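Uncharacterized protein (Sulfolobus tokodaii, PDB 2PD2) is of unknown function but belongs to the DsrE/DsrF-like family, whose better-known members take part in sulfur chemistry, and assembles as a trimer. Local coordinates at residues A[3-8]-A[30-35]; A[61-66]-A[84-89]; A[39-44]-A[72-77]; A[15-20]-A[52-57]. All blocks are in the same frame, centred on the assembly; numbering follows the deposited sequence.

Contact 1 of 4, residues A[3-8]-A[30-35]; sequences VVVQIK and AEIEVV
V5 and I32 meet through their CG2 methyls, 3.9 Å apart, on one face of two neighbouring parallel strands. The strands, 3-7 and 31-35, are joined by helix 13-26 in a beta-alpha-beta crossover of the DsrE-like fold. That helix covers the face carrying V3, V5, I32 and V34. I7 adds to this face at its far end. Its CD1 lies 3.7 Å from V34 CG1, and the two side chains cross at a slant. CG1 of I7 stands anti to its own carbonyl carbon (chi1 -56°), and the chain runs on extended to that methyl. On the other face V4 CG2 faces V35 CG2 at 4.2 Å, and helix 91-100 packs over V4, Q6, E33 and V35. Five backbone hydrogen bonds hold the strands side by side. V5 sits at the middle of this ladder, with its N bonded to E33 O and its O receiving V35 N, both at 2.7 Å. Further out, Q6 OE1 bonds Y105 OH, and its NE2 bonds H37 NE2 of the same chain and A107 O of the second subunit. E31 forms a salt bridge to K2. At the last rung I7 N bonds V35 O at 3.1 Å.

Contact 2 of 4, residues A[61-66]-A[84-89]; sequences NILIVG and GIKIVT
V65 sets its CG1 methyl against both methyls of V88, with V88 CG1 at 3.6 Å, and the two side chains cross at about a right angle. CG1 of V65 is trans to its own backbone N (chi1 172°), which points this methyl at V88 while CG2 faces K86 CB at 4.1 Å. L63 lies on the same face. Its CD1 rests against the bent aliphatic chain of K86, 4.0 Å from K86 CD. The ammonium end of K86 turns back along its own segment, and NZ bonds G84 O from above the carbonyl plane. Strands 63-66 and 86-88 run parallel, with their short axes 45° apart. They belong to the beta-alpha-beta unit built with helix 68-73. Strand 86-88 is an outermost strand of the chain's parallel sheet. K86 N bonds I64 O, and K86 O receives G66 N at 2.8 Å. G66 O in turn accepts V88 N at 3.1 Å. A water takes the N-H of I64 at 2.8 Å and gives a weak bond to G84 O, so it bridges the two segments beside the first rung, weakly on the G84 side. On the opposite face I85 CD1 lies beside I64 CG2, with L44 touching both residues. I87 faces helix 68-73 on this side and brings its CG2 to 3.5 Å from G66 O.

Contact 3 of 4, residues A[39-44]-A[72-77]; sequences SAIKAL and RSQNLS
Q74 OE1 accepts a hydrogen bond from a water at 2.7 Å, and the same water accepts one from K42 NZ at 3.1 Å. This bridge is the polar link between segments 39-44 and 72-77, which share no direct hydrogen bond. The carbonyl end of Q74 also lies over the aliphatic part of K42, with OE1 3.5 Å from K42 CD. The two side chains cross at about a right angle. K42 is bent at chi3 (-67°), and its charged end also makes a cation-pi contact with F10. Q74 is bent at chi2 (-67°), and its amide reaches the first turn of 39-44, where NE2 lies 4.0 Å from S39 CA. The OG of S39 is held by F10 N. Nearer the backbone of Q74, I41 CG2 packs on Q74 CG at 3.6 Å. The same methyl meets L76 CD1 at 4.1 Å, so I41 joins the two side chains of the other segment. Segment 39-44 is part of a 3-10 helical segment in the connection between strand 31-36 and helix 51-59. Segment 72-77 ends helix 68-73 in a Schellman motif, with N75 as its C-prime residue. An alanine in place of Q74 would probably leave K42 without its water-bridged partner and open a gap beside I41 CG2. The contact pairs a small apolar patch with a water-bridged polar edge near the protein surface, so its polar link depends on that water staying in place.

Contact 4 of 4, residues A[15-20]-A[52-57]; sequences QALRSV and SIIEDL
L17 and I53 bring their CA atoms to 7.3 Å where helices 15-20 and 52-57 pass each other. Their N-to-C directions agree to within 23°, and their short axes stay 10.8 Å apart at closest approach. At this spacing the backbones do not touch, and side chains fill the distance between them. L17 takes part in three of the four side-chain contacts. Its CB lies 3.8 Å from I53 CG2, and its two methyls part toward different neighbours. CD1 stays beside I53 and also meets I54 CG1 at 4.2 Å. CD2 turns to L57 CD1 at 4.0 Å. With CG trans to the carbonyl carbon of L17 (chi1 -62°), the isobutyl fork opens onto these three residues. One turn further on, V20 CG1 meets the other methyl of L57, CD2, at 4.1 Å. L57 is therefore shared, with CD1 on L17 and CD2 on V20. These two helices lie on the same face of the parallel sheet in this alpha/beta fold of the DsrE-like family. L17 touches I7 and V20 touches V5, both of strand 2-7, and I54 rests on L44. On helix 13-26, S19 OG bonds Q38 of the third subunit, so this helix also takes part in the trimer interface. No hydrogen bond or salt bridge passes between the two segments. Their contact is wholly hydrocarbon, and it depends on the fit of branched side chains and on burial from water.

Overall arrangement
From the N terminus, strand 2-7 leads through helix 13-26 to strand 31-36, and contact 1 closes that first loop. Contact 4 opens inside it, on the helix, and closes on helix 51-59, so contacts 1 and 4 cross. Contact 3 opens at 39-44, before contact 4 has closed, and these two cross. Contact 2 opens at 61-66 after contacts 1 and 4 are complete. It crosses contact 3, which closes at 72-77 before 84-89 returns to the sheet. None nests. Contacts 1 and 2 join through strands 31-36 and 63-67, contact 4 joins two helices on one sheet face, and contact 3 ties the 3-10 segment after strand 31-36 to the end of helix 68-73.

Contact 1 of 4, residues A[3-8]-A[30-35]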
loop_
_atom_site.group_PDB
_atom_site.type_symbol
_atom_site.label_atom_id
_atom_site.label_comp_id
_atom_site.label_asym_id
_atom_site.label_seq_id
_atom_site.Cartn_x
_atom_site.Cartn_y
_atom_site.Cartn_z
ATOM N N VAL A 3 -11.252 10.086 3.404
ATOM C CA VAL A 3 -10.280 9.133 2.875
ATOM C C VAL A 3 -9.033 9.839 2.346
ATOM O O VAL A 3 -9.132 10.758 1.536
ATOM C CB VAL A 3 -10.879 8.317 1.700
ATOM C CG1 VAL A 3 -9.897 7.238 1.256
ATOM C CG2 VAL A 3 -12.214 7.696 2.115
ATOM N N VAL A 4 -7.864 9.431 2.828
ATOM C CA VAL A 4 -6.627 10.003 2.335
ATOM C C VAL A 4 -6.042 8.925 1.416
ATOM O O VAL A 4 -5.729 7.811 1.847
ATOM C CB VAL A 4 -5.653 10.379 3.496
ATOM C CG1 VAL A 4 -5.293 9.161 4.320
ATOM C CG2 VAL A 4 -4.410 11.042 2.928
ATOM N N VAL A 5 -5.950 9.256 0.134
ATOM C CA VAL A 5 -5.446 8.341 -0.881
ATOM C C VAL A 5 -3.986 8.601 -1.242
ATOM O O VAL A 5 -3.588 9.734 -1.488
ATOM C CB VAL A 5 -6.265 8.465 -2.179
ATOM C CG1 VAL A 5 -5.720 7.499 -3.237
ATOM C CG2 VAL A 5 -7.739 8.191 -1.899
ATOM N N GLN A 6 -3.197 7.537 -1.295
ATOM C CA GLN A 6 -1.786 7.659 -1.648
ATOM C C GLN A 6 -1.502 7.062 -3.024
ATOM O O GLN A 6 -2.011 5.997 -3.357
ATOM C CB GLN A 6 -0.914 6.930 -0.622
ATOM C CG GLN A 6 0.536 6.714 -1.082
ATOM C CD GLN A 6 1.234 5.627 -0.289
ATOM O OE1 GLN A 6 0.633 4.599 0.027
ATOM N NE2 GLN A 6 2.510 5.839 0.024
ATOM N N ILE A 7 -0.701 7.763 -3.819
ATOM C CA ILE A 7 -0.286 7.273 -5.133
ATOM C C ILE A 7 1.203 7.598 -5.213
ATOM O O ILE A 7 1.587 8.760 -5.086
ATOM C CB ILE A 7 -1.015 7.979 -6.296
ATOM C CG1 ILE A 7 -2.530 7.845 -6.137
ATOM C CG2 ILE A 7 -0.593 7.350 -7.614
ATOM C CD1 ILE A 7 -3.322 8.503 -7.258
ATOM N N LYS A 8 2.038 6.583 -5.416
ATOM C CA LYS A 8 3.482 6.805 -5.459
ATOM C C LYS A 8 4.187 6.347 -6.734
ATOM O O LYS A 8 5.279 6.824 -7.046
ATOM C CB LYS A 8 4.143 6.120 -4.257
ATOM C CG LYS A 8 3.810 4.631 -4.123
ATOM C CD LYS A 8 4.599 3.968 -2.987
ATOM C CE LYS A 8 4.135 2.533 -2.712
ATOM N NZ LYS A 8 2.838 2.460 -1.955
ATOM N N ALA A 30 -18.266 11.238 0.035
ATOM C CA ALA A 30 -16.901 10.957 0.452
ATOM C C ALA A 30 -16.109 12.263 0.444
ATOM O O ALA A 30 -16.332 13.126 -0.406
ATOM C CB ALA A 30 -16.256 9.954 -0.500
ATOM N N GLU A 31 -15.203 12.410 1.408
ATOM C CA GLU A 31 -14.342 13.582 1.491
ATOM C C GLU A 31 -12.975 12.993 1.166
ATOM O O GLU A 31 -12.354 12.337 2.002
ATOM C CB GLU A 31 -14.360 14.156 2.901
ATOM C CG GLU A 31 -14.049 15.628 2.966
ATOM C CD GLU A 31 -14.080 16.157 4.382
ATOM O OE1 GLU A 31 -14.972 15.740 5.155
ATOM O OE2 GLU A 31 -13.216 16.988 4.717
ATOM N N ILE A 32 -12.509 13.231 -0.054
ATOM C CA ILE A 32 -11.261 12.644 -0.512
ATOM C C ILE A 32 -10.095 13.592 -0.747
ATOM O O ILE A 32 -10.255 14.652 -1.345
ATOM C CB ILE A 32 -11.508 11.869 -1.834
ATOM C CG1 ILE A 32 -12.656 10.870 -1.649
ATOM C CG2 ILE A 32 -10.238 11.145 -2.277
ATOM C CD1 ILE A 32 -13.302 10.456 -2.967
ATOM N N GLU A 33 -8.918 13.179 -0.277
ATOM C CA GLU A 33 -7.680 13.921 -0.476
ATOM C C GLU A 33 -6.696 12.938 -1.099
ATOM O O GLU A 33 -6.440 11.869 -0.549
ATOM C CB GLU A 33 -7.080 14.433 0.836
ATOM C CG GLU A 33 -5.723 15.104 0.607
ATOM C CD GLU A 33 -5.065 15.605 1.885
ATOM O OE1 GLU A 33 -5.787 16.023 2.810
ATOM O OE2 GLU A 33 -3.820 15.602 1.953
ATOM N N VAL A 34 -6.153 13.291 -2.251
ATOM C CA VAL A 34 -5.207 12.416 -2.918
ATOM C C VAL A 34 -3.814 13.009 -2.830
ATOM O O VAL A 34 -3.577 14.131 -3.282
ATOM C CB VAL A 34 -5.563 12.220 -4.399
ATOM C CG1 VAL A 34 -4.616 11.198 -5.021
ATOM C CG2 VAL A 34 -7.013 11.761 -4.534
ATOM N N VAL A 35 -2.897 12.247 -2.251
ATOM C CA VAL A 35 -1.512 12.680 -2.094
ATOM C C VAL A 35 -0.587 11.927 -3.051
ATOM O O VAL A 35 -0.444 10.703 -2.955
ATOM C CB VAL A 35 -1.015 12.420 -0.654
ATOM C CG1 VAL A 35 0.470 12.793 -0.533
ATOM C CG2 VAL A 35 -1.861 13.206 0.339
#

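Contact 2 of 4, residues A[61-66]-A[84-89]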
loop_
_atom_site.group_PDB
_atom_site.type_symbol
_atom_site.label_atom_id
_atom_site.label_comp_id
_atom_site.label_asym_id
_atom_site.label_seq_id
_atom_site.Cartn_x
_atom_site.Cartn_y
_atom_site.Cartn_z
ATOM N N ASN A 61 -14.655 18.231 -6.443
ATOM C CA ASN A 61 -14.272 18.721 -5.118
ATOM C C ASN A 61 -13.291 17.823 -4.363
ATOM O O ASN A 61 -13.267 17.802 -3.133
ATOM C CB ASN A 61 -15.517 18.963 -4.256
ATOM C CG ASN A 61 -15.223 19.827 -3.043
ATOM O OD1 ASN A 61 -14.476 20.798 -3.138
ATOM N ND2 ASN A 61 -15.821 19.490 -1.904
ATOM N N ILE A 62 -12.474 17.089 -5.107
ATOM C CA ILE A 62 -11.478 16.219 -4.501
ATOM C C ILE A 62 -10.189 17.029 -4.327
ATOM O O ILE A 62 -9.779 17.754 -5.232
ATOM C CB ILE A 62 -11.249 14.977 -5.392
ATOM C CG1 ILE A 62 -12.489 14.076 -5.318
ATOM C CG2 ILE A 62 -10.010 14.216 -4.950
ATOM C CD1 ILE A 62 -12.450 12.865 -6.229
ATOM N N LEU A 63 -9.572 16.932 -3.152
ATOM C CA LEU A 63 -8.339 17.666 -2.875
ATOM C C LEU A 63 -7.135 16.930 -3.454
ATOM O O LEU A 63 -6.844 15.794 -3.056
ATOM C CB LEU A 63 -8.155 17.841 -1.358
ATOM C CG LEU A 63 -6.897 18.573 -0.874
ATOM C CD1 LEU A 63 -6.847 19.980 -1.492
ATOM C CD2 LEU A 63 -6.908 18.659 0.657
ATOM N N ILE A 64 -6.442 17.571 -4.392
ATOM C CA ILE A 64 -5.267 16.973 -5.029
ATOM C C ILE A 64 -4.013 17.595 -4.431
ATOM O O ILE A 64 -3.805 18.802 -4.531
ATOM C CB ILE A 64 -5.265 17.201 -6.561
ATOM C CG1 ILE A 64 -6.553 16.643 -7.181
ATOM C CG2 ILE A 64 -4.046 16.528 -7.180
ATOM C CD1 ILE A 64 -6.797 15.151 -6.900
ATOM N N VAL A 65 -3.173 16.761 -3.822
ATOM C CA VAL A 65 -1.965 17.233 -3.154
ATOM C C VAL A 65 -0.666 16.631 -3.687
ATOM O O VAL A 65 -0.560 15.419 -3.873
ATOM C CB VAL A 65 -2.067 16.945 -1.628
ATOM C CG1 VAL A 65 -0.755 17.245 -0.936
ATOM C CG2 VAL A 65 -3.181 17.785 -1.020
ATOM N N GLY A 66 0.325 17.488 -3.915
ATOM C CA GLY A 66 1.614 17.024 -4.404
ATOM C C GLY A 66 2.701 17.174 -3.351
ATOM O O GLY A 66 2.711 18.146 -2.592
ATOM N N GLY A 84 -4.094 25.009 -9.231
ATOM C CA GLY A 84 -5.088 24.552 -8.274
ATOM C C GLY A 84 -4.621 23.356 -7.468
ATOM O O GLY A 84 -5.379 22.784 -6.681
ATOM N N ILE A 85 -3.368 22.970 -7.675
ATOM C CA ILE A 85 -2.774 21.851 -6.959
ATOM C C ILE A 85 -2.216 22.359 -5.629
ATOM O O ILE A 85 -1.530 23.377 -5.597
ATOM C CB ILE A 85 -1.594 21.235 -7.771
ATOM C CG1 ILE A 85 -2.126 20.446 -8.971
ATOM C CG2 ILE A 85 -0.730 20.370 -6.875
ATOM C CD1 ILE A 85 -3.121 19.386 -8.621
ATOM N N LYS A 86 -2.514 21.669 -4.533
ATOM C CA LYS A 86 -1.964 22.068 -3.240
ATOM C C LYS A 86 -0.686 21.267 -3.059
ATOM O O LYS A 86 -0.548 20.183 -3.618
ATOM C CB LYS A 86 -2.934 21.768 -2.092
ATOM C CG LYS A 86 -4.036 22.804 -1.926
ATOM C CD LYS A 86 -4.838 22.938 -3.208
ATOM C CE LYS A 86 -6.068 23.784 -3.018
ATOM N NZ LYS A 86 -6.813 23.900 -4.300
ATOM N N ILE A 87 0.248 21.816 -2.292
ATOM C CA ILE A 87 1.525 21.166 -2.042
ATOM C C ILE A 87 1.777 21.061 -0.542
ATOM O O ILE A 87 1.409 21.956 0.211
ATOM C CB ILE A 87 2.680 21.985 -2.664
ATOM C CG1 ILE A 87 2.539 22.010 -4.187
ATOM C CG2 ILE A 87 4.017 21.405 -2.253
ATOM C CD1 ILE A 87 3.451 23.016 -4.861
ATOM N N VAL A 88 2.387 19.962 -0.109
ATOM C CA VAL A 88 2.726 19.790 1.298
ATOM C C VAL A 88 4.226 19.554 1.360
ATOM O O VAL A 88 4.834 19.127 0.376
ATOM C CB VAL A 88 1.980 18.595 1.951
ATOM C CG1 VAL A 88 0.493 18.879 1.979
ATOM C CG2 VAL A 88 2.276 17.297 1.197
ATOM N N THR A 89 4.826 19.850 2.507
ATOM C CA THR A 89 6.265 19.686 2.668
ATOM C C THR A 89 6.694 18.242 2.434
ATOM O O THR A 89 7.733 17.982 1.821
ATOM C CB THR A 89 6.727 20.129 4.084
ATOM O OG1 THR A 89 6.113 19.296 5.073
ATOM C CG2 THR A 89 6.333 21.575 4.349
HETATM O O HOH W 1 -6.904 20.251 -5.192
#

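Contact 3 of 4, residues A[39-44]-A[72-77]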
loop_
_atom_site.group_PDB
_atom_site.type_symbol
_atom_site.label_atom_id
_atom_site.label_comp_id
_atom_site.label_asym_id
_atom_site.label_seq_id
_atom_site.Cartn_x
_atom_site.Cartn_y
_atom_site.Cartn_z
ATOM N N SER A 39 7.708 9.091 -7.734
ATOM C CA SER A 39 7.568 9.359 -9.165
ATOM C C SER A 39 6.182 9.770 -9.634
ATOM O O SER A 39 6.035 10.393 -10.687
ATOM C CB SER A 39 8.033 8.148 -9.984
ATOM O OG SER A 39 7.161 7.049 -9.811
ATOM N N ALA A 40 5.158 9.439 -8.857
ATOM C CA ALA A 40 3.798 9.778 -9.252
ATOM C C ALA A 40 3.578 11.292 -9.360
ATOM O O ALA A 40 2.642 11.742 -10.020
ATOM C CB ALA A 40 2.793 9.150 -8.269
ATOM N N ILE A 41 4.443 12.080 -8.729
ATOM C CA ILE A 41 4.300 13.536 -8.781
ATOM C C ILE A 41 4.271 14.039 -10.233
ATOM O O ILE A 41 3.665 15.069 -10.537
ATOM C CB ILE A 41 5.464 14.245 -8.031
ATOM C CG1 ILE A 41 5.173 15.738 -7.888
ATOM C CG2 ILE A 41 6.773 14.061 -8.797
ATOM C CD1 ILE A 41 4.014 16.045 -6.960
ATOM N N LYS A 42 4.918 13.303 -11.130
ATOM C CA LYS A 42 4.967 13.709 -12.527
ATOM C C LYS A 42 3.587 13.794 -13.165
ATOM O O LYS A 42 3.402 14.483 -14.167
ATOM C CB LYS A 42 5.861 12.761 -13.326
ATOM C CG LYS A 42 7.331 12.857 -12.943
ATOM C CD LYS A 42 8.202 11.945 -13.791
ATOM C CE LYS A 42 7.928 10.476 -13.519
ATOM N NZ LYS A 42 8.764 9.606 -14.404
ATOM N N ALA A 43 2.614 13.107 -12.576
ATOM C CA ALA A 43 1.268 13.134 -13.117
ATOM C C ALA A 43 0.619 14.499 -12.928
ATOM O O ALA A 43 -0.397 14.789 -13.556
ATOM C CB ALA A 43 0.406 12.048 -12.464
ATOM N N LEU A 44 1.197 15.343 -12.074
ATOM C CA LEU A 44 0.626 16.670 -11.842
ATOM C C LEU A 44 1.221 17.751 -12.748
ATOM O O LEU A 44 0.954 18.937 -12.565
ATOM C CB LEU A 44 0.797 17.086 -10.369
ATOM C CG LEU A 44 0.193 16.134 -9.333
ATOM C CD1 LEU A 44 0.367 16.713 -7.941
ATOM C CD2 LEU A 44 -1.277 15.908 -9.635
ATOM N N ARG A 72 10.883 18.296 -5.822
ATOM C CA ARG A 72 12.305 18.646 -5.845
ATOM C C ARG A 72 13.210 17.551 -6.397
ATOM O O ARG A 72 14.102 17.827 -7.198
ATOM C CB ARG A 72 12.785 19.030 -4.442
ATOM C CG ARG A 72 12.170 20.312 -3.898
ATOM C CD ARG A 72 12.689 20.620 -2.495
ATOM N NE ARG A 72 12.135 21.859 -1.954
ATOM C CZ ARG A 72 12.496 22.395 -0.790
ATOM N NH1 ARG A 72 13.413 21.799 -0.038
ATOM N NH2 ARG A 72 11.943 23.527 -0.377
ATOM N N SER A 73 12.993 16.312 -5.969
ATOM C CA SER A 73 13.816 15.204 -6.445
ATOM C C SER A 73 13.580 14.881 -7.926
ATOM O O SER A 73 14.439 14.291 -8.578
ATOM C CB SER A 73 13.575 13.955 -5.587
ATOM O OG SER A 73 12.229 13.524 -5.668
ATOM N N GLN A 74 12.421 15.260 -8.454
ATOM C CA GLN A 74 12.113 15.018 -9.863
ATOM C C GLN A 74 12.481 16.248 -10.695
ATOM O O GLN A 74 12.180 16.320 -11.887
ATOM C CB GLN A 74 10.623 14.709 -10.040
ATOM C CG GLN A 74 10.184 13.333 -9.534
ATOM C CD GLN A 74 10.779 12.204 -10.345
ATOM O OE1 GLN A 74 10.912 12.305 -11.567
ATOM N NE2 GLN A 74 11.127 11.115 -9.676
ATOM N N ASN A 75 13.132 17.211 -10.050
ATOM C CA ASN A 75 13.546 18.454 -10.694
ATOM C C ASN A 75 12.403 19.145 -11.422
ATOM O O ASN A 75 12.532 19.498 -12.593
ATOM C CB ASN A 75 14.693 18.200 -11.675
ATOM C CG ASN A 75 15.950 17.727 -10.982
ATOM O OD1 ASN A 75 16.288 18.207 -9.901
ATOM N ND2 ASN A 75 16.655 16.787 -11.601
ATOM N N LEU A 76 11.285 19.327 -10.727
ATOM C CA LEU A 76 10.134 19.997 -11.317
ATOM C C LEU A 76 9.980 21.373 -10.696
ATOM O O LEU A 76 10.497 21.632 -9.615
ATOM C CB LEU A 76 8.850 19.194 -11.084
ATOM C CG LEU A 76 8.832 17.760 -11.615
ATOM C CD1 LEU A 76 7.455 17.160 -11.372
ATOM C CD2 LEU A 76 9.173 17.742 -13.099
ATOM N N SER A 77 9.267 22.249 -11.393
ATOM C CA SER A 77 9.015 23.607 -10.926
ATOM C C SER A 77 7.523 23.750 -10.647
ATOM O O SER A 77 6.699 23.202 -11.379
ATOM C CB SER A 77 9.434 24.614 -11.996
ATOM O OG SER A 77 9.009 25.921 -11.655
HETATM O O HOH W 2 11.555 10.460 -13.445
#

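Contact 4 of 4, residues A[15-20]-A[52-57]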
loop_
_atom_site.group_PDB
_atom_site.type_symbol
_atom_site.label_atom_id
_atom_site.label_comp_id
_atom_site.label_asym_id
_atom_site.label_seq_id
_atom_site.Cartn_x
_atom_site.Cartn_y
_atom_site.Cartn_z
ATOM N N GLN A 15 -4.377 3.749 -13.546
ATOM C CA GLN A 15 -5.262 2.850 -12.809
ATOM C C GLN A 15 -5.642 3.418 -11.447
ATOM O O GLN A 15 -6.768 3.236 -10.988
ATOM C CB GLN A 15 -4.612 1.472 -12.643
ATOM C CG GLN A 15 -4.639 0.643 -13.917
ATOM C CD GLN A 15 -3.968 -0.702 -13.749
ATOM O OE1 GLN A 15 -2.756 -0.780 -13.547
ATOM N NE2 GLN A 15 -4.754 -1.772 -13.826
ATOM N N ALA A 16 -4.705 4.114 -10.808
ATOM C CA ALA A 16 -4.971 4.710 -9.505
ATOM C C ALA A 16 -6.064 5.760 -9.628
ATOM O O ALA A 16 -6.994 5.803 -8.823
ATOM C CB ALA A 16 -3.700 5.347 -8.942
ATOM N N LEU A 17 -5.951 6.614 -10.640
ATOM C CA LEU A 17 -6.952 7.657 -10.840
ATOM C C LEU A 17 -8.325 7.056 -11.127
ATOM O O LEU A 17 -9.340 7.586 -10.676
ATOM C CB LEU A 17 -6.525 8.598 -11.975
ATOM C CG LEU A 17 -5.220 9.364 -11.721
ATOM C CD1 LEU A 17 -4.953 10.317 -12.877
ATOM C CD2 LEU A 17 -5.319 10.142 -10.420
ATOM N N ARG A 18 -8.372 5.956 -11.877
ATOM C CA ARG A 18 -9.663 5.335 -12.148
ATOM C C ARG A 18 -10.217 4.785 -10.843
ATOM O O ARG A 18 -11.419 4.815 -10.611
ATOM C CB ARG A 18 -9.551 4.203 -13.175
ATOM C CG ARG A 18 -10.879 3.454 -13.348
ATOM C CD ARG A 18 -10.891 2.458 -14.503
ATOM N NE ARG A 18 -9.817 1.472 -14.418
ATOM C CZ ARG A 18 -8.610 1.636 -14.949
ATOM N NH1 ARG A 18 -8.323 2.750 -15.611
ATOM N NH2 ARG A 18 -7.690 0.689 -14.817
ATOM N N SER A 19 -9.333 4.282 -9.986
ATOM C CA SER A 19 -9.759 3.750 -8.697
ATOM C C SER A 19 -10.331 4.863 -7.819
ATOM O O SER A 19 -11.291 4.648 -7.081
ATOM C CB SER A 19 -8.589 3.063 -7.993
ATOM O OG SER A 19 -8.283 1.824 -8.613
ATOM N N VAL A 20 -9.744 6.053 -7.890
ATOM C CA VAL A 20 -10.257 7.176 -7.111
ATOM C C VAL A 20 -11.650 7.538 -7.634
ATOM O O VAL A 20 -12.560 7.842 -6.860
ATOM C CB VAL A 20 -9.327 8.403 -7.207
ATOM C CG1 VAL A 20 -9.976 9.600 -6.520
ATOM C CG2 VAL A 20 -7.993 8.089 -6.532
ATOM N N SER A 52 -6.479 15.870 -17.748
ATOM C CA SER A 52 -7.933 15.985 -17.820
ATOM C C SER A 52 -8.631 15.193 -16.719
ATOM O O SER A 52 -9.671 15.608 -16.207
ATOM C CB SER A 52 -8.436 15.538 -19.197
ATOM O OG SER A 52 -8.146 14.174 -19.433
ATOM N N ILE A 53 -8.061 14.053 -16.345
ATOM C CA ILE A 53 -8.658 13.248 -15.290
ATOM C C ILE A 53 -8.471 13.957 -13.943
ATOM O O ILE A 53 -9.392 14.020 -13.129
ATOM C CB ILE A 53 -8.020 11.845 -15.246
ATOM C CG1 ILE A 53 -8.267 11.132 -16.583
ATOM C CG2 ILE A 53 -8.602 11.046 -14.093
ATOM C CD1 ILE A 53 -7.664 9.738 -16.679
ATOM N N ILE A 54 -7.276 14.491 -13.714
ATOM C CA ILE A 54 -6.987 15.212 -12.479
ATOM C C ILE A 54 -7.917 16.421 -12.343
ATOM O O ILE A 54 -8.449 16.699 -11.267
ATOM C CB ILE A 54 -5.524 15.684 -12.464
ATOM C CG1 ILE A 54 -4.607 14.470 -12.303
ATOM C CG2 ILE A 54 -5.292 16.693 -11.339
ATOM C CD1 ILE A 54 -3.155 14.787 -12.499
ATOM N N GLU A 55 -8.113 17.134 -13.448
ATOM C CA GLU A 55 -8.981 18.304 -13.457
ATOM C C GLU A 55 -10.418 17.906 -13.144
ATOM O O GLU A 55 -11.148 18.648 -12.484
ATOM C CB GLU A 55 -8.900 19.000 -14.818
ATOM C CG GLU A 55 -7.511 19.519 -15.145
ATOM C CD GLU A 55 -7.436 20.166 -16.516
ATOM O OE1 GLU A 55 -7.875 19.530 -17.498
ATOM O OE2 GLU A 55 -6.933 21.302 -16.611
ATOM N N ASP A 56 -10.824 16.728 -13.610
ATOM C CA ASP A 56 -12.173 16.238 -13.343
ATOM C C ASP A 56 -12.341 15.933 -11.847
ATOM O O ASP A 56 -13.388 16.217 -11.264
ATOM C CB ASP A 56 -12.454 14.979 -14.170
ATOM C CG ASP A 56 -13.835 14.404 -13.908
ATOM O OD1 ASP A 56 -14.839 15.131 -14.085
ATOM O OD2 ASP A 56 -13.918 13.217 -13.529
ATOM N N LEU A 57 -11.312 15.358 -11.228
ATOM C CA LEU A 57 -11.367 15.046 -9.801
ATOM C C LEU A 57 -11.490 16.353 -9.015
ATOM O O LEU A 57 -12.218 16.435 -8.023
ATOM C CB LEU A 57 -10.103 14.294 -9.362
ATOM C CG LEU A 57 -9.864 12.905 -9.975
ATOM C CD1 LEU A 57 -8.580 12.309 -9.417
ATOM C CD2 LEU A 57 -11.042 11.990 -9.670
#